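Local coordinates for bifunctional endo-1,4-beta-xylanase A (Neocallimastix patriciarum, PDB 2C1F), which probably cleaves internal beta-1,4-linkages in the xylan backbone, as an endo-acting family 11 glycoside hydrolase, at residues F3-G8 / Y21-D26; D26-N31 / V50-F55; N31-L36 / K43-A48. All coordinates share one frame; numbering follows the deposited sequence.

Contact 1 (F3-G8 / Y21-D26); sequences FTVGNG and YEIWLD
Phe3 and Val5 face Tyr21, Ile23 and Leu25 across the interior of a two-sheet beta sandwich, strand 2-5 being an outermost strand of one sheet and strand 19-25 belonging to the other. The Phe3 and Tyr21 rings are nearly parallel, at 18°, but slid apart until they barely overlap. Tyr21 CE1 lies over one face of the Phe3 ring, towards its rim, and Phe3 CZ comes 3.2 Å from Tyr21 OH. Tyr21 CG stands between the backbone N and the carbonyl carbon (chi1 66°), which directs the ring to the facing strand. The strand axes run 7.4 Å apart and roughly parallel, so these are facing layers of the family 11 jelly roll, joined by side chains. Met34 of strand 31-36 lies against Tyr21 and Ile23 and continues the same apolar layer. Further along the strands, Val5 and Ile23 meet tip to tip, with Val5 CG2 3.9 Å from Ile23 CG1. Val5 CG2 also rests 3.8 Å from Leu25 CB. Where strand 2-5 gives way to a loop, Gly6 CA lies 3.5 Å from Leu25 CD2; Gly6 has a positive phi of 109°, and a beta carbon there would press on this methyl and on Val5 O.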
loop_
_atom_site.group_PDB
_atom_site.type_symbol
_atom_site.label_atom_id
_atom_site.label_comp_id
_atom_site.label_asym_id
_atom_site.label_seq_id
_atom_site.Cartn_x
_atom_site.Cartn_y
_atom_site.Cartn_z
ATOM N N PHE A 3 15.257 3.417 11.284
ATOM C CA PHE A 3 15.620 4.285 10.166
ATOM C C PHE A 3 14.815 5.577 10.240
ATOM O O PHE A 3 13.601 5.551 10.488
ATOM C CB PHE A 3 15.340 3.598 8.833
ATOM C CG PHE A 3 16.089 2.306 8.646
ATOM C CD1 PHE A 3 17.416 2.314 8.257
ATOM C CD2 PHE A 3 15.464 1.080 8.862
ATOM C CE1 PHE A 3 18.110 1.125 8.084
ATOM C CE2 PHE A 3 16.155 -0.112 8.698
ATOM C CZ PHE A 3 17.476 -0.092 8.301
ATOM N N THR A 4 15.489 6.696 10.013
ATOM C CA THR A 4 14.898 8.014 10.184
ATOM C C THR A 4 14.886 8.800 8.873
ATOM O O THR A 4 15.824 8.737 8.085
ATOM C CB THR A 4 15.686 8.821 11.250
ATOM O OG1 THR A 4 15.558 8.180 12.530
ATOM C CG2 THR A 4 15.166 10.241 11.357
ATOM N N VAL A 5 13.816 9.548 8.654
ATOM C CA VAL A 5 13.736 10.440 7.509
ATOM C C VAL A 5 13.421 11.878 7.961
ATOM O O VAL A 5 12.755 12.093 8.977
ATOM C CB VAL A 5 12.729 9.922 6.428
ATOM C CG1 VAL A 5 13.234 8.617 5.824
ATOM C CG2 VAL A 5 11.324 9.734 7.000
ATOM N N GLY A 6 13.945 12.852 7.226
ATOM C CA GLY A 6 13.628 14.252 7.479
ATOM C C GLY A 6 14.755 15.076 8.066
ATOM O O GLY A 6 14.630 16.301 8.163
ATOM N N ASN A 7 15.845 14.432 8.484
ATOM C CA ASN A 7 17.049 15.173 8.867
ATOM C C ASN A 7 18.324 14.608 8.224
ATOM O O ASN A 7 19.165 13.988 8.887
ATOM C CB ASN A 7 17.168 15.323 10.398
ATOM C CG ASN A 7 17.364 14.004 11.112
ATOM O OD1 ASN A 7 16.656 13.030 10.854
ATOM N ND2 ASN A 7 18.334 13.969 12.028
ATOM N N GLY A 8 18.450 14.853 6.920
ATOM C CA GLY A 8 19.600 14.400 6.143
ATOM C C GLY A 8 19.171 13.484 5.014
ATOM O O GLY A 8 19.408 13.776 3.839
ATOM N N TYR A 21 11.642 -3.565 3.141
ATOM C CA TYR A 21 11.172 -2.370 3.831
ATOM C C TYR A 21 11.449 -1.125 2.984
ATOM O O TYR A 21 12.395 -1.076 2.210
ATOM C CB TYR A 21 11.795 -2.241 5.228
ATOM C CG TYR A 21 13.283 -2.000 5.235
ATOM C CD1 TYR A 21 13.796 -0.705 5.168
ATOM C CD2 TYR A 21 14.185 -3.054 5.326
ATOM C CE1 TYR A 21 15.153 -0.473 5.176
ATOM C CE2 TYR A 21 15.555 -2.824 5.357
ATOM C CZ TYR A 21 16.031 -1.530 5.276
ATOM O OH TYR A 21 17.391 -1.271 5.285
ATOM N N GLU A 22 10.595 -0.129 3.134
ATOM C CA GLU A 22 10.809 1.164 2.530
ATOM C C GLU A 22 10.164 2.242 3.389
ATOM O O GLU A 22 9.046 2.072 3.884
ATOM C CB GLU A 22 10.228 1.236 1.108
ATOM C CG GLU A 22 10.296 2.678 0.559
ATOM C CD GLU A 22 10.262 2.775 -0.947
ATOM O OE1 GLU A 22 9.306 2.253 -1.568
ATOM O OE2 GLU A 22 11.186 3.405 -1.504
ATOM N N ILE A 23 10.886 3.338 3.566
ATOM C CA ILE A 23 10.352 4.534 4.194
ATOM C C ILE A 23 10.757 5.724 3.328
ATOM O O ILE A 23 11.872 5.785 2.831
ATOM C CB ILE A 23 10.818 4.691 5.668
ATOM C CG1 ILE A 23 10.295 5.999 6.258
ATOM C CG2 ILE A 23 12.348 4.610 5.804
ATOM C CD1 ILE A 23 10.261 6.005 7.756
ATOM N N TRP A 24 9.832 6.649 3.118
ATOM C CA TRP A 24 10.094 7.795 2.259
ATOM C C TRP A 24 9.359 9.013 2.776
ATOM O O TRP A 24 8.218 8.897 3.253
ATOM C CB TRP A 24 9.676 7.473 0.821
ATOM C CG TRP A 24 9.717 8.625 -0.167
ATOM C CD1 TRP A 24 10.759 8.980 -0.969
ATOM C CD2 TRP A 24 8.651 9.538 -0.469
ATOM N NE1 TRP A 24 10.415 10.061 -1.748
ATOM C CE2 TRP A 24 9.128 10.425 -1.458
ATOM C CE3 TRP A 24 7.352 9.707 0.019
ATOM C CZ2 TRP A 24 8.341 11.458 -1.980
ATOM C CZ3 TRP A 24 6.573 10.724 -0.498
ATOM C CH2 TRP A 24 7.066 11.588 -1.487
ATOM N N LEU A 25 10.032 10.165 2.673
ATOM C CA LEU A 25 9.474 11.489 2.975
ATOM C C LEU A 25 9.816 12.412 1.819
ATOM O O LEU A 25 10.924 12.372 1.304
ATOM C CB LEU A 25 10.077 12.054 4.269
ATOM C CG LEU A 25 9.507 13.355 4.874
ATOM C CD1 LEU A 25 8.192 13.120 5.627
ATOM C CD2 LEU A 25 10.506 13.995 5.815
ATOM N N ASP A 26 8.875 13.250 1.401
ATOM C CA ASP A 26 9.159 14.215 0.349
ATOM C C ASP A 26 10.087 15.301 0.895
ATOM O O ASP A 26 10.394 15.310 2.091
ATOM C CB ASP A 26 7.862 14.821 -0.188
ATOM C CG ASP A 26 7.995 15.341 -1.611
ATOM O OD1 ASP A 26 9.128 15.465 -2.131
ATOM O OD2 ASP A 26 6.952 15.649 -2.218
#

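Contact 2 (D26-N31 / V50-F55)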
loop_
_atom_site.group_PDB
_atom_site.type_symbol
_atom_site.label_atom_id
_atom_site.label_comp_id
_atom_site.label_asym_id
_atom_site.label_seq_id
_atom_site.Cartn_x
_atom_site.Cartn_y
_atom_site.Cartn_z
ATOM N N ASP A 26 8.875 13.250 1.401
ATOM C CA ASP A 26 9.159 14.215 0.349
ATOM C C ASP A 26 10.087 15.301 0.895
ATOM O O ASP A 26 10.394 15.310 2.091
ATOM C CB ASP A 26 7.862 14.821 -0.188
ATOM C CG ASP A 26 7.995 15.341 -1.611
ATOM O OD1 ASP A 26 9.128 15.465 -2.131
ATOM O OD2 ASP A 26 6.952 15.649 -2.218
ATOM N N ASN A 27 10.537 16.206 0.022
ATOM C CA ASN A 27 11.440 17.303 0.408
ATOM C C ASN A 27 10.706 18.559 0.895
ATOM O O ASN A 27 11.305 19.639 1.010
ATOM C CB ASN A 27 12.408 17.652 -0.745
ATOM C CG ASN A 27 11.689 18.179 -1.993
ATOM O OD1 ASN A 27 10.483 18.445 -1.979
ATOM N ND2 ASN A 27 12.435 18.325 -3.080
ATOM N N THR A 28 9.421 18.396 1.211
ATOM C CA THR A 28 8.539 19.492 1.614
ATOM C C THR A 28 8.480 19.700 3.131
ATOM O O THR A 28 7.750 20.568 3.607
ATOM C CB THR A 28 7.111 19.231 1.099
ATOM O OG1 THR A 28 6.674 17.942 1.539
ATOM C CG2 THR A 28 7.076 19.263 -0.426
ATOM N N GLY A 29 9.239 18.906 3.885
ATOM C CA GLY A 29 9.334 19.070 5.332
ATOM C C GLY A 29 8.848 17.860 6.108
ATOM O O GLY A 29 8.431 16.844 5.537
ATOM N N GLY A 30 8.906 17.979 7.427
ATOM C CA GLY A 30 8.434 16.932 8.319
ATOM C C GLY A 30 9.550 15.972 8.656
ATOM O O GLY A 30 10.692 16.163 8.244
ATOM N N ASN A 31 9.214 14.958 9.440
ATOM C CA ASN A 31 10.147 13.907 9.792
ATOM C C ASN A 31 9.411 12.586 9.977
ATOM O O ASN A 31 8.171 12.541 9.960
ATOM C CB ASN A 31 10.952 14.289 11.042
ATOM C CG ASN A 31 10.083 14.523 12.265
ATOM O OD1 ASN A 31 9.502 13.594 12.817
ATOM N ND2 ASN A 31 10.023 15.765 12.716
ATOM N N VAL A 50 2.393 19.403 7.678
ATOM C CA VAL A 50 2.866 20.631 7.066
ATOM C C VAL A 50 2.316 20.659 5.645
ATOM O O VAL A 50 1.856 19.636 5.133
ATOM C CB VAL A 50 4.419 20.709 7.040
ATOM C CG1 VAL A 50 4.984 20.708 8.463
ATOM C CG2 VAL A 50 5.031 19.574 6.226
ATOM N N ASN A 51 2.353 21.827 5.014
ATOM C CA ASN A 51 1.901 21.945 3.629
ATOM C C ASN A 51 2.657 20.997 2.690
ATOM O O ASN A 51 3.884 21.010 2.631
ATOM C CB ASN A 51 2.030 23.384 3.132
ATOM C CG ASN A 51 1.498 23.553 1.737
ATOM O OD1 ASN A 51 0.396 23.111 1.424
ATOM N ND2 ASN A 51 2.285 24.191 0.878
ATOM N N ARG A 52 1.894 20.171 1.980
ATOM C CA ARG A 52 2.402 19.160 1.062
ATOM C C ARG A 52 3.317 18.111 1.717
ATOM O O ARG A 52 4.099 17.446 1.027
ATOM C CB ARG A 52 3.090 19.807 -0.141
ATOM C CG ARG A 52 2.200 20.781 -0.924
ATOM C CD ARG A 52 2.940 21.402 -2.116
ATOM N NE ARG A 52 3.753 20.389 -2.811
ATOM C CZ ARG A 52 5.054 20.491 -3.112
ATOM N NH1 ARG A 52 5.749 21.594 -2.823
ATOM N NH2 ARG A 52 5.663 19.473 -3.736
ATOM N N GLY A 53 3.198 17.965 3.040
ATOM C CA GLY A 53 3.863 16.904 3.775
ATOM C C GLY A 53 3.363 15.562 3.282
ATOM O O GLY A 53 2.169 15.380 3.042
ATOM N N ASN A 54 4.286 14.622 3.122
ATOM C CA ASN A 54 4.030 13.417 2.359
ATOM C C ASN A 54 4.986 12.319 2.807
ATOM O O ASN A 54 6.200 12.421 2.633
ATOM C CB ASN A 54 4.192 13.719 0.859
ATOM C CG ASN A 54 3.569 12.658 -0.041
ATOM O OD1 ASN A 54 2.946 11.709 0.414
ATOM N ND2 ASN A 54 3.745 12.828 -1.336
ATOM N N PHE A 55 4.419 11.271 3.385
ATOM C CA PHE A 55 5.181 10.231 4.050
ATOM C C PHE A 55 4.626 8.866 3.683
ATOM O O PHE A 55 3.395 8.711 3.512
ATOM C CB PHE A 55 5.078 10.415 5.569
ATOM C CG PHE A 55 5.688 9.299 6.360
ATOM C CD1 PHE A 55 7.032 9.331 6.699
ATOM C CD2 PHE A 55 4.922 8.213 6.764
ATOM C CE1 PHE A 55 7.603 8.295 7.438
ATOM C CE2 PHE A 55 5.485 7.161 7.510
ATOM C CZ PHE A 55 6.822 7.200 7.833
HETATM O O HOH W 1 4.483 16.486 -1.412
HETATM O O HOH W 2 7.167 15.737 3.269
#
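Thr28 and Arg52 meet where the loop 26-31 packs against the turn that leads into strand 54-62. Among the direct hydrogen bonds, Thr28 OG1 donates to Arg52 O over 2.7 Å, approaching from above the carbonyl plane. Its chi1 of 54° sets the hydroxyl between the backbone N and the carbonyl carbon, turned to the other segment. Beside it, Asp26 N donates to Asn54 O at 3.1 Å, nearly along the C=O axis. Two waters extend this network: one donates to both Asp26 OD2 and Arg52 O, while the other bonds Thr28 OG1, Gly29 O and Asn54 N, accepting from the last. Packing comes next. Thr28 CG2 sits over one face of the Arg52 guanidinium, 3.6 Å from Arg52 CZ, on an arginine chain bent at chi3 (42°). Val50 CG2 lies 3.9 Å from Thr28 O. The charges of Asp26 and Arg52 meet only loosely, Asp26 OD2 staying 4.3 Å from Arg52 NH2 and well out of the guanidinium plane. With Thr28 replaced by alanine, Arg52 O would probably lose its direct hydroxyl donor and the guanidinium face the methyl lying over it. Val50 to Gly53 form a type II beta turn, closed by Gly53 N to Val50 O, and it packs here against the neighbouring loop; both loops are connections from one sheet of the beta sandwich to the other.

Contact 3 (N31-L36 / K43-A48); sequences NGSMTL and KAEWNA
The amide groups of Asn31 and Asn47 meet across the hairpin with their planes 65° apart. Asn47 ND2 donates to Asn31 OD1 over 2.8 Å, in a nearly straight bond (176°) that lies in the plane of the Asn47 amide and is tilted slightly from that of Asn31. Asn31 CG stands between its backbone N and carbonyl carbon (chi1 60°), which turns OD1 towards the partner strand. The indole of Trp46 lies on the other face of the sheet, stacked with the Phe55 ring of strand 54-62, while Trp46 CB stays 4.1 Å from Asn31 O. Met34 and Ala44 share that inner face and pack on Ala57. Between the strands the backbone is an antiparallel beta ladder: Asn31 with Asn47, Ser33 with Glu45 and Thr35 with Lys43 are hydrogen-bonded pairs, each joined by two N-H to O bonds. The non-hydrogen-bonded pair Gly32 and Trp46 draws in to a CA-CA distance of 4.1 Å. On the same face as Asn31 and Asn47, one water bridges Ser33 OG and Thr35 OG1, and another bonds Ser33 OG and, weakly, Glu45 OE1. Lys43 NZ and Glu45 OE2 form a long salt bridge there. The chemistry thus divides by face: amides, hydroxyls and charges with bound water on one, largely apolar groups turned to the second sheet on the other.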
loop_
_atom_site.group_PDB
_atom_site.type_symbol
_atom_site.label_atom_id
_atom_site.label_comp_id
_atom_site.label_asym_id
_atom_site.label_seq_id
_atom_site.Cartn_x
_atom_site.Cartn_y
_atom_site.Cartn_z
ATOM N N ASN A 31 9.214 14.958 9.440
ATOM C CA ASN A 31 10.147 13.907 9.792
ATOM C C ASN A 31 9.411 12.586 9.977
ATOM O O ASN A 31 8.171 12.541 9.960
ATOM C CB ASN A 31 10.952 14.289 11.042
ATOM C CG ASN A 31 10.083 14.523 12.265
ATOM O OD1 ASN A 31 9.502 13.594 12.817
ATOM N ND2 ASN A 31 10.023 15.765 12.716
ATOM N N GLY A 32 10.167 11.508 10.140
ATOM C CA GLY A 32 9.558 10.192 10.308
ATOM C C GLY A 32 10.573 9.098 10.557
ATOM O O GLY A 32 11.774 9.319 10.467
ATOM N N SER A 33 10.078 7.913 10.884
ATOM C CA SER A 33 10.940 6.789 11.189
ATOM C C SER A 33 10.209 5.466 11.046
ATOM O O SER A 33 8.980 5.417 11.073
ATOM C CB SER A 33 11.507 6.915 12.602
ATOM O OG SER A 33 10.511 6.628 13.562
ATOM N N MET A 34 11.001 4.414 10.857
ATOM C CA MET A 34 10.552 3.035 10.836
ATOM C C MET A 34 11.506 2.229 11.702
ATOM O O MET A 34 12.723 2.295 11.518
ATOM C CB MET A 34 10.554 2.477 9.402
ATOM C CG MET A 34 10.194 1.002 9.303
ATOM S SD MET A 34 10.252 0.316 7.622
ATOM C CE MET A 34 8.563 0.504 7.099
ATOM N N THR A 35 10.946 1.490 12.652
ATOM C CA THR A 35 11.695 0.527 13.442
ATOM C C THR A 35 11.292 -0.859 12.972
ATOM O O THR A 35 10.106 -1.180 12.935
ATOM C CB THR A 35 11.412 0.691 14.959
ATOM O OG1 THR A 35 11.717 2.037 15.356
ATOM C CG2 THR A 35 12.257 -0.271 15.790
ATOM N N LEU A 36 12.267 -1.669 12.581
ATOM C CA LEU A 36 11.995 -3.036 12.127
ATOM C C LEU A 36 11.758 -3.953 13.318
ATOM O O LEU A 36 12.411 -3.820 14.344
ATOM C CB LEU A 36 13.163 -3.600 11.311
ATOM C CG LEU A 36 13.705 -2.827 10.105
ATOM C CD1 LEU A 36 14.879 -3.605 9.530
ATOM C CD2 LEU A 36 12.637 -2.564 9.038
ATOM N N LYS A 43 7.301 -0.753 13.082
ATOM C CA LYS A 43 6.581 0.401 13.636
ATOM C C LYS A 43 6.999 1.615 12.837
ATOM O O LYS A 43 8.180 1.836 12.625
ATOM C CB LYS A 43 6.918 0.625 15.113
ATOM C CG LYS A 43 6.239 1.836 15.713
ATOM C CD LYS A 43 6.498 1.927 17.219
ATOM C CE LYS A 43 5.516 2.880 17.882
ATOM N NZ LYS A 43 5.794 3.075 19.368
ATOM N N ALA A 44 6.025 2.384 12.380
ATOM C CA ALA A 44 6.286 3.579 11.601
ATOM C C ALA A 44 5.723 4.763 12.354
ATOM O O ALA A 44 4.637 4.677 12.923
ATOM C CB ALA A 44 5.634 3.472 10.256
ATOM N N GLU A 45 6.465 5.863 12.368
ATOM C CA GLU A 45 5.962 7.119 12.904
ATOM C C GLU A 45 6.246 8.235 11.924
ATOM O O GLU A 45 7.293 8.253 11.287
ATOM C CB GLU A 45 6.634 7.453 14.228
ATOM C CG GLU A 45 6.274 6.524 15.358
ATOM C CD GLU A 45 7.281 6.593 16.489
ATOM O OE1 GLU A 45 7.970 7.642 16.614
ATOM O OE2 GLU A 45 7.401 5.597 17.242
ATOM N N TRP A 46 5.306 9.171 11.815
ATOM C CA TRP A 46 5.499 10.334 10.971
ATOM C C TRP A 46 4.936 11.604 11.604
ATOM O O TRP A 46 3.907 11.575 12.283
ATOM C CB TRP A 46 4.931 10.087 9.572
ATOM C CG TRP A 46 3.437 9.964 9.481
ATOM C CD1 TRP A 46 2.554 10.936 9.077
ATOM C CD2 TRP A 46 2.648 8.803 9.766
ATOM N NE1 TRP A 46 1.268 10.452 9.110
ATOM C CE2 TRP A 46 1.294 9.149 9.533
ATOM C CE3 TRP A 46 2.949 7.509 10.206
ATOM C CZ2 TRP A 46 0.251 8.252 9.727
ATOM C CZ3 TRP A 46 1.915 6.617 10.387
ATOM C CH2 TRP A 46 0.573 6.993 10.152
ATOM N N ASN A 47 5.664 12.697 11.397
ATOM C CA ASN A 47 5.219 14.044 11.738
ATOM C C ASN A 47 5.362 14.913 10.494
ATOM O O ASN A 47 6.420 15.489 10.252
ATOM C CB ASN A 47 6.032 14.613 12.907
ATOM C CG ASN A 47 6.076 13.664 14.094
ATOM O OD1 ASN A 47 5.062 13.425 14.763
ATOM N ND2 ASN A 47 7.251 13.088 14.338
ATOM N N ALA A 48 4.304 14.954 9.686
ATOM C CA ALA A 48 4.330 15.676 8.410
ATOM C C ALA A 48 3.076 16.528 8.225
ATOM O O ALA A 48 2.612 16.715 7.096
ATOM C CB ALA A 48 4.490 14.699 7.240
HETATM O O HOH W 3 9.839 4.200 14.470
HETATM O O HOH W 4 9.944 9.287 14.517
#

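The three contacts lie side by side at one part of the sandwich: the centres of contacts 1 and 3 are about 8 Å apart, those of contacts 1 and 2 about 11 Å. Strand 31-36, of contact 3, lies beside strand 2-5, of contact 1, in one sheet, with Val5 N to Gly32 O (2.7 Å) a probable hydrogen bond between them; its other neighbour is strand 42-47, its partner in contact 3. Contact 2 shares Asp26 with contact 1 and Asn31 with contact 3, and the hairpin is nested within the chain span it closes. A bound cadmium ion lies about 11 Å from the Tyr21 side chain, and one about 12 Å from that of Thr35.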